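Long-range contacts in beta-d-glucoside glucohydrolase (PDB 3ZYZ), which probably hydrolyses terminal, non-reducing beta-D-glucosyl residues with release of beta-D-glucose, a step in cellulose degradation: residues 58-63 and 104-109; 153-158 and 195-200. One frame throughout, in Å; residues are numbered along the deposited sequence. Where two conformers were deposited one is given.

Following the chain from the N terminus, interaction 1 pairs 58-63 with 104-109 and closes a loop of 40 residues that contains the helices 78-84 and 87-103. It is complete before interaction 2 opens: after helix 134-150 the chain enters 153-158, passes through helix 178-194 and returns at 195-200. The two loops therefore follow in series and neither nest nor cross. Their strands share one sheet of the family 3 N-terminal domain, in the order 58-60, 108-109, 154-160, 199-202. The middle two are direct neighbours, joined by backbone hydrogen bonds of Gln154 with His107 and Ile109. Asp61 of interaction 1 and Lys158 of interaction 2 both hold the same bound glucose.

Interaction 1: 58-63 and 104-109. With BGC (beta-D-glucopyranose), chain D.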
loop_
_atom_site.group_PDB
_atom_site.type_symbol
_atom_site.label_atom_id
_atom_site.label_comp_id
_atom_site.label_asym_id
_atom_site.label_seq_id
_atom_site.Cartn_x
_atom_site.Cartn_y
_atom_site.Cartn_z
ATOM N N CYS A 58 -10.922 20.721 3.342
ATOM C CA CYS A 58 -11.314 19.625 4.222
ATOM C C CYS A 58 -10.484 18.384 3.925
ATOM O O CYS A 58 -10.520 17.844 2.808
ATOM C CB CYS A 58 -12.820 19.352 4.150
ATOM S SG CYS A 58 -13.329 17.781 4.938
ATOM N N LEU A 59 -9.694 17.977 4.915
ATOM C CA LEU A 59 -8.765 16.855 4.777
ATOM C C LEU A 59 -9.224 15.705 5.652
ATOM O O LEU A 59 -9.468 15.905 6.824
ATOM C CB LEU A 59 -7.336 17.275 5.160
ATOM C CG LEU A 59 -6.758 18.450 4.344
ATOM C CD1 LEU A 59 -6.920 19.767 5.095
ATOM C CD2 LEU A 59 -5.313 18.219 4.032
ATOM N N GLN A 60 -9.343 14.511 5.072
ATOM C CA GLN A 60 -9.833 13.329 5.803
ATOM C C GLN A 60 -8.996 12.088 5.537
ATOM O O GLN A 60 -8.506 11.895 4.423
ATOM C CB GLN A 60 -11.284 13.026 5.402
ATOM C CG GLN A 60 -12.087 12.196 6.408
ATOM C CD GLN A 60 -12.605 13.039 7.564
ATOM O OE1 GLN A 60 -12.338 14.239 7.644
ATOM N NE2 GLN A 60 -13.356 12.415 8.458
ATOM N N ASP A 61 -8.849 11.233 6.552
ATOM C CA ASP A 61 -8.312 9.880 6.331
ATOM C C ASP A 61 -9.344 9.036 5.550
ATOM O O ASP A 61 -10.515 9.405 5.476
ATOM C CB ASP A 61 -7.951 9.208 7.656
ATOM C CG ASP A 61 -6.745 9.852 8.333
ATOM O OD1 ASP A 61 -5.702 9.989 7.656
ATOM O OD2 ASP A 61 -6.855 10.230 9.534
ATOM N N GLY A 62 -8.918 7.948 4.911
ATOM C CA GLY A 62 -7.516 7.600 4.738
ATOM C C GLY A 62 -7.354 6.741 3.486
ATOM O O GLY A 62 -8.185 6.805 2.580
ATOM N N PRO A 63 -6.296 5.910 3.449
ATOM C CA PRO A 63 -5.914 5.125 2.271
ATOM C C PRO A 63 -6.925 4.072 1.802
ATOM O O PRO A 63 -6.821 3.610 0.663
ATOM C CB PRO A 63 -4.602 4.461 2.710
ATOM C CG PRO A 63 -4.095 5.347 3.791
ATOM C CD PRO A 63 -5.311 5.748 4.531
ATOM N N SER A 104 -18.808 12.866 -0.076
ATOM C CA SER A 104 -18.870 13.217 1.345
ATOM C C SER A 104 -18.443 14.664 1.567
ATOM O O SER A 104 -18.552 15.172 2.680
ATOM C CB SER A 104 -17.990 12.279 2.193
ATOM O OG SER A 104 -18.497 10.955 2.222
ATOM N N GLY A 105 -17.959 15.321 0.510
ATOM C CA GLY A 105 -17.583 16.734 0.570
ATOM C C GLY A 105 -16.202 17.000 1.132
ATOM O O GLY A 105 -15.907 18.114 1.552
ATOM N N ILE A 106 -15.371 15.967 1.152
ATOM C CA ILE A 106 -13.961 16.071 1.503
ATOM C C ILE A 106 -13.155 16.403 0.240
ATOM O O ILE A 106 -13.400 15.804 -0.802
ATOM C CB ILE A 106 -13.489 14.727 2.068
ATOM C CG1 ILE A 106 -14.300 14.380 3.334
ATOM C CG2 ILE A 106 -11.984 14.740 2.333
ATOM C CD1 ILE A 106 -14.445 12.913 3.577
ATOM N N HIS A 107 -12.208 17.341 0.336
ATOM C CA HIS A 107 -11.340 17.736 -0.791
ATOM C C HIS A 107 -10.064 16.879 -0.877
ATOM O O HIS A 107 -9.604 16.542 -1.971
ATOM C CB HIS A 107 -10.929 19.207 -0.670
ATOM C CG HIS A 107 -12.073 20.144 -0.436
ATOM N ND1 HIS A 107 -12.301 20.750 0.783
ATOM C CD2 HIS A 107 -13.058 20.574 -1.261
ATOM C CE1 HIS A 107 -13.377 21.513 0.697
ATOM N NE2 HIS A 107 -13.854 21.424 -0.533
ATOM N N VAL A 108 -9.494 16.530 0.271
ATOM C CA VAL A 108 -8.221 15.797 0.290
ATOM C C VAL A 108 -8.334 14.474 1.045
ATOM O O VAL A 108 -8.697 14.447 2.218
ATOM C CB VAL A 108 -7.081 16.639 0.896
ATOM C CG1 VAL A 108 -5.733 16.004 0.597
ATOM C CG2 VAL A 108 -7.110 18.054 0.354
ATOM N N ILE A 109 -8.051 13.374 0.357
ATOM C CA ILE A 109 -8.007 12.066 1.019
ATOM C C ILE A 109 -6.538 11.783 1.378
ATOM O O ILE A 109 -5.633 12.020 0.568
ATOM C CB ILE A 109 -8.669 10.947 0.147
ATOM C CG1 ILE A 109 -8.928 9.656 0.948
ATOM C CG2 ILE A 109 -7.852 10.683 -1.108
ATOM C CD1 ILE A 109 -9.874 9.816 2.146
HETATM C C2 BGC D . -0.893 9.287 10.631
HETATM C C3 BGC D . -1.263 9.696 9.223
HETATM C C4 BGC D . -2.687 10.225 9.245
HETATM C C5 BGC D . -2.830 11.377 10.256
HETATM C C6 BGC D . -4.248 11.940 10.317
HETATM C C1 BGC D . -1.148 10.421 11.644
HETATM O O1 BGC D . -0.936 9.946 12.954
HETATM O O2 BGC D . 0.463 8.904 10.600
HETATM O O3 BGC D . -1.150 8.553 8.399
HETATM O O4 BGC D . -3.074 10.609 7.944
HETATM O O5 BGC D . -2.478 10.917 11.553
HETATM O O6 BGC D . -5.090 10.998 10.953
#
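Leu59 pairs with Val108 and Gln60 with Ile109 in a short parallel bridge, Gln60 N giving a nearly straight bond to Val108 O (2.9 Å) while Cys58 O takes both Val108 N and His107 N. With helix 87-103 between them, the two strands form a beta-alpha-beta crossover of the TIM-barrel-like N-terminal domain of this family 3 glycosidase. His107 adds a side-chain bond to the pairing: its ND1 accepts from Cys58 N at 2.9 Å, with the donor lying almost exactly in the ring plane, so the edge of the imidazole, and not a face, meets the backbone N-H of Cys58. On one face Leu59 and Val108 run alongside each other in the same direction, with CG of Leu59 3.9 Å from CB of Val108; Met234 and Tyr232 of strand 232-235 cover them. On the other face Ile106 crosses the start of the Gln60 chain at about a right angle, its CG2 3.6 Å from Gln60 CB. With CG anti to the backbone N (chi1 -158°), the Gln60 chain runs past CD1 of Ile106, 3.8 Å from CG, and then bends at chi2; its OE1 accepts from Val43 N and its NE2 gives to Arg67 O. Beside Ile106 lies SG of Cys58, which is in disulfide linkage with Cys42. Farther on, Ile109 CD1 packs against the carbonyl oxygens of Gln60 and Asp61. Asp61, whose peptide bond to Gly62 is cis, also forms a salt bridge with Arg67 and carries the contact to the sugar, its OD1 accepting from O4 of the glucose at 2.7 Å.

Interaction 2: 153-158 and 195-200; sequences VQATAK and ANVASV. With BGC (beta-D-glucopyranose), chain D.
Ser199 joins the neighbouring strand through a poorly aligned bond: its N approaches Ala155 O at 3.1 Å with an angle of only 129° at the hydrogen, and the bond is weak. The return bond is sounder, Ala157 N giving to Ser199 O at 3.0 Å, so the two bonds of Ser199 flank Thr156, its partner in the parallel register. Just before it, Val197 and Ala198 point at the other strand. Val197 turns CG2 anti to its N, which sets this methyl 4.0 Å from Ala155 CB and 4.2 Å from Ala157 CB, while Ala198 CB meets Gln154 CB at 3.8 Å. Strand 154-160, helix 178-194 and strand 199-202 make up a beta-alpha-beta unit of the TIM-barrel-like domain; helix 134-150 covers Val197 and Ala157, and Thr156 OG1 bonds to Ile109 O. Lys158 takes CG into the crowded position (chi1 69°) and then runs out extended to the bound glucose. Its NZ gives to O3 (2.9 Å) and O4 (3.0 Å) of the sugar and also to Leu110 O. A methionine in its place would probably leave both sugar hydroxyls and that carbonyl without their shared donor. Arg125, His159, Tyr204, Asp236 and Glu441 also bond to the sugar.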
loop_
_atom_site.group_PDB
_atom_site.type_symbol
_atom_site.label_atom_id
_atom_site.label_comp_id
_atom_site.label_asym_id
_atom_site.label_seq_id
_atom_site.Cartn_x
_atom_site.Cartn_y
_atom_site.Cartn_z
ATOM N N VAL A 153 -10.671 14.735 -6.784
ATOM C CA VAL A 153 -10.324 14.710 -5.379
ATOM C C VAL A 153 -8.812 14.794 -5.308
ATOM O O VAL A 153 -8.122 14.248 -6.173
ATOM C CB VAL A 153 -10.840 13.403 -4.724
ATOM C CG1 VAL A 153 -10.216 13.160 -3.336
ATOM C CG2 VAL A 153 -12.352 13.438 -4.642
ATOM N N GLN A 154 -8.301 15.491 -4.293
ATOM C CA GLN A 154 -6.860 15.584 -4.068
ATOM C C GLN A 154 -6.377 14.359 -3.304
ATOM O O GLN A 154 -6.974 13.967 -2.288
ATOM C CB GLN A 154 -6.513 16.841 -3.270
ATOM C CG GLN A 154 -6.808 18.170 -3.960
ATOM C CD GLN A 154 -6.255 19.351 -3.172
ATOM O OE1 GLN A 154 -5.163 19.269 -2.627
ATOM N NE2 GLN A 154 -7.008 20.443 -3.100
ATOM N N ALA A 155 -5.307 13.742 -3.796
ATOM C CA ALA A 155 -4.696 12.603 -3.094
ATOM C C ALA A 155 -3.453 13.062 -2.352
ATOM O O ALA A 155 -2.885 14.116 -2.675
ATOM C CB ALA A 155 -4.359 11.482 -4.066
ATOM N N THR A 156 -3.036 12.274 -1.363
ATOM C CA THR A 156 -1.880 12.597 -0.542
ATOM C C THR A 156 -0.966 11.388 -0.423
ATOM O O THR A 156 -1.279 10.439 0.295
ATOM C CB THR A 156 -2.325 13.054 0.881
ATOM O OG1 THR A 156 -3.273 14.105 0.748
ATOM C CG2 THR A 156 -1.146 13.556 1.710
ATOM N N ALA A 157 0.146 11.415 -1.150
ATOM C CA ALA A 157 1.174 10.381 -1.020
ATOM C C ALA A 157 1.840 10.505 0.347
ATOM O O ALA A 157 2.406 11.559 0.677
ATOM C CB ALA A 157 2.203 10.503 -2.132
ATOM N N LYS A 158 1.726 9.451 1.155
ATOM C CA LYS A 158 2.362 9.413 2.480
ATOM C C LYS A 158 3.066 8.052 2.700
ATOM O O LYS A 158 2.747 7.106 2.002
ATOM C CB LYS A 158 1.323 9.727 3.573
ATOM C CG LYS A 158 0.258 8.643 3.778
ATOM C CD LYS A 158 -0.824 9.092 4.738
ATOM C CE LYS A 158 -1.605 7.900 5.264
ATOM N NZ LYS A 158 -2.837 8.293 6.015
ATOM N N ALA A 195 2.258 10.737 -11.346
ATOM C CA ALA A 195 0.811 10.581 -11.500
ATOM C C ALA A 195 0.074 11.901 -11.236
ATOM O O ALA A 195 -1.146 11.942 -11.232
ATOM C CB ALA A 195 0.285 9.462 -10.600
ATOM N N ASN A 196 0.837 12.975 -11.030
ATOM C CA ASN A 196 0.304 14.296 -10.704
ATOM C C ASN A 196 -0.389 14.356 -9.340
ATOM O O ASN A 196 -1.366 15.083 -9.181
ATOM C CB ASN A 196 -0.631 14.829 -11.796
ATOM C CG ASN A 196 0.093 15.127 -13.090
ATOM O OD1 ASN A 196 1.275 15.459 -13.100
ATOM N ND2 ASN A 196 -0.620 15.007 -14.191
ATOM N N VAL A 197 0.122 13.605 -8.366
ATOM C CA VAL A 197 -0.468 13.589 -7.016
ATOM C C VAL A 197 -0.484 15.020 -6.497
ATOM O O VAL A 197 0.439 15.784 -6.766
ATOM C CB VAL A 197 0.316 12.657 -6.046
ATOM C CG1 VAL A 197 1.651 13.266 -5.676
ATOM C CG2 VAL A 197 -0.503 12.354 -4.776
ATOM N N ALA A 198 -1.531 15.387 -5.772
ATOM C CA ALA A 198 -1.752 16.797 -5.425
ATOM C C ALA A 198 -0.927 17.196 -4.231
ATOM O O ALA A 198 -0.491 18.343 -4.100
ATOM C CB ALA A 198 -3.219 17.047 -5.150
ATOM N N SER A 199 -0.715 16.231 -3.351
ATOM C CA SER A 199 -0.047 16.491 -2.092
ATOM C C SER A 199 0.824 15.314 -1.675
ATOM O O SER A 199 0.619 14.178 -2.127
ATOM C CB SER A 199 -1.081 16.803 -1.008
ATOM O OG SER A 199 -0.456 17.108 0.223
ATOM N N VAL A 200 1.799 15.612 -0.826
ATOM C CA VAL A 200 2.690 14.631 -0.245
ATOM C C VAL A 200 2.700 14.958 1.246
ATOM O O VAL A 200 2.711 16.141 1.626
ATOM C CB VAL A 200 4.099 14.726 -0.840
ATOM C CG1 VAL A 200 5.119 14.001 0.037
ATOM C CG2 VAL A 200 4.121 14.163 -2.297
HETATM C C2 BGC D . -0.893 9.287 10.631
HETATM C C3 BGC D . -1.263 9.696 9.223
HETATM C C4 BGC D . -2.687 10.225 9.245
HETATM C C5 BGC D . -2.830 11.377 10.256
HETATM C C6 BGC D . -4.248 11.940 10.317
HETATM C C1 BGC D . -1.148 10.421 11.644
HETATM O O1 BGC D . -0.936 9.946 12.954
HETATM O O2 BGC D . 0.463 8.904 10.600
HETATM O O3 BGC D . -1.150 8.553 8.399
HETATM O O4 BGC D . -3.074 10.609 7.944
HETATM O O5 BGC D . -2.478 10.917 11.553
HETATM O O6 BGC D . -5.090 10.998 10.953
#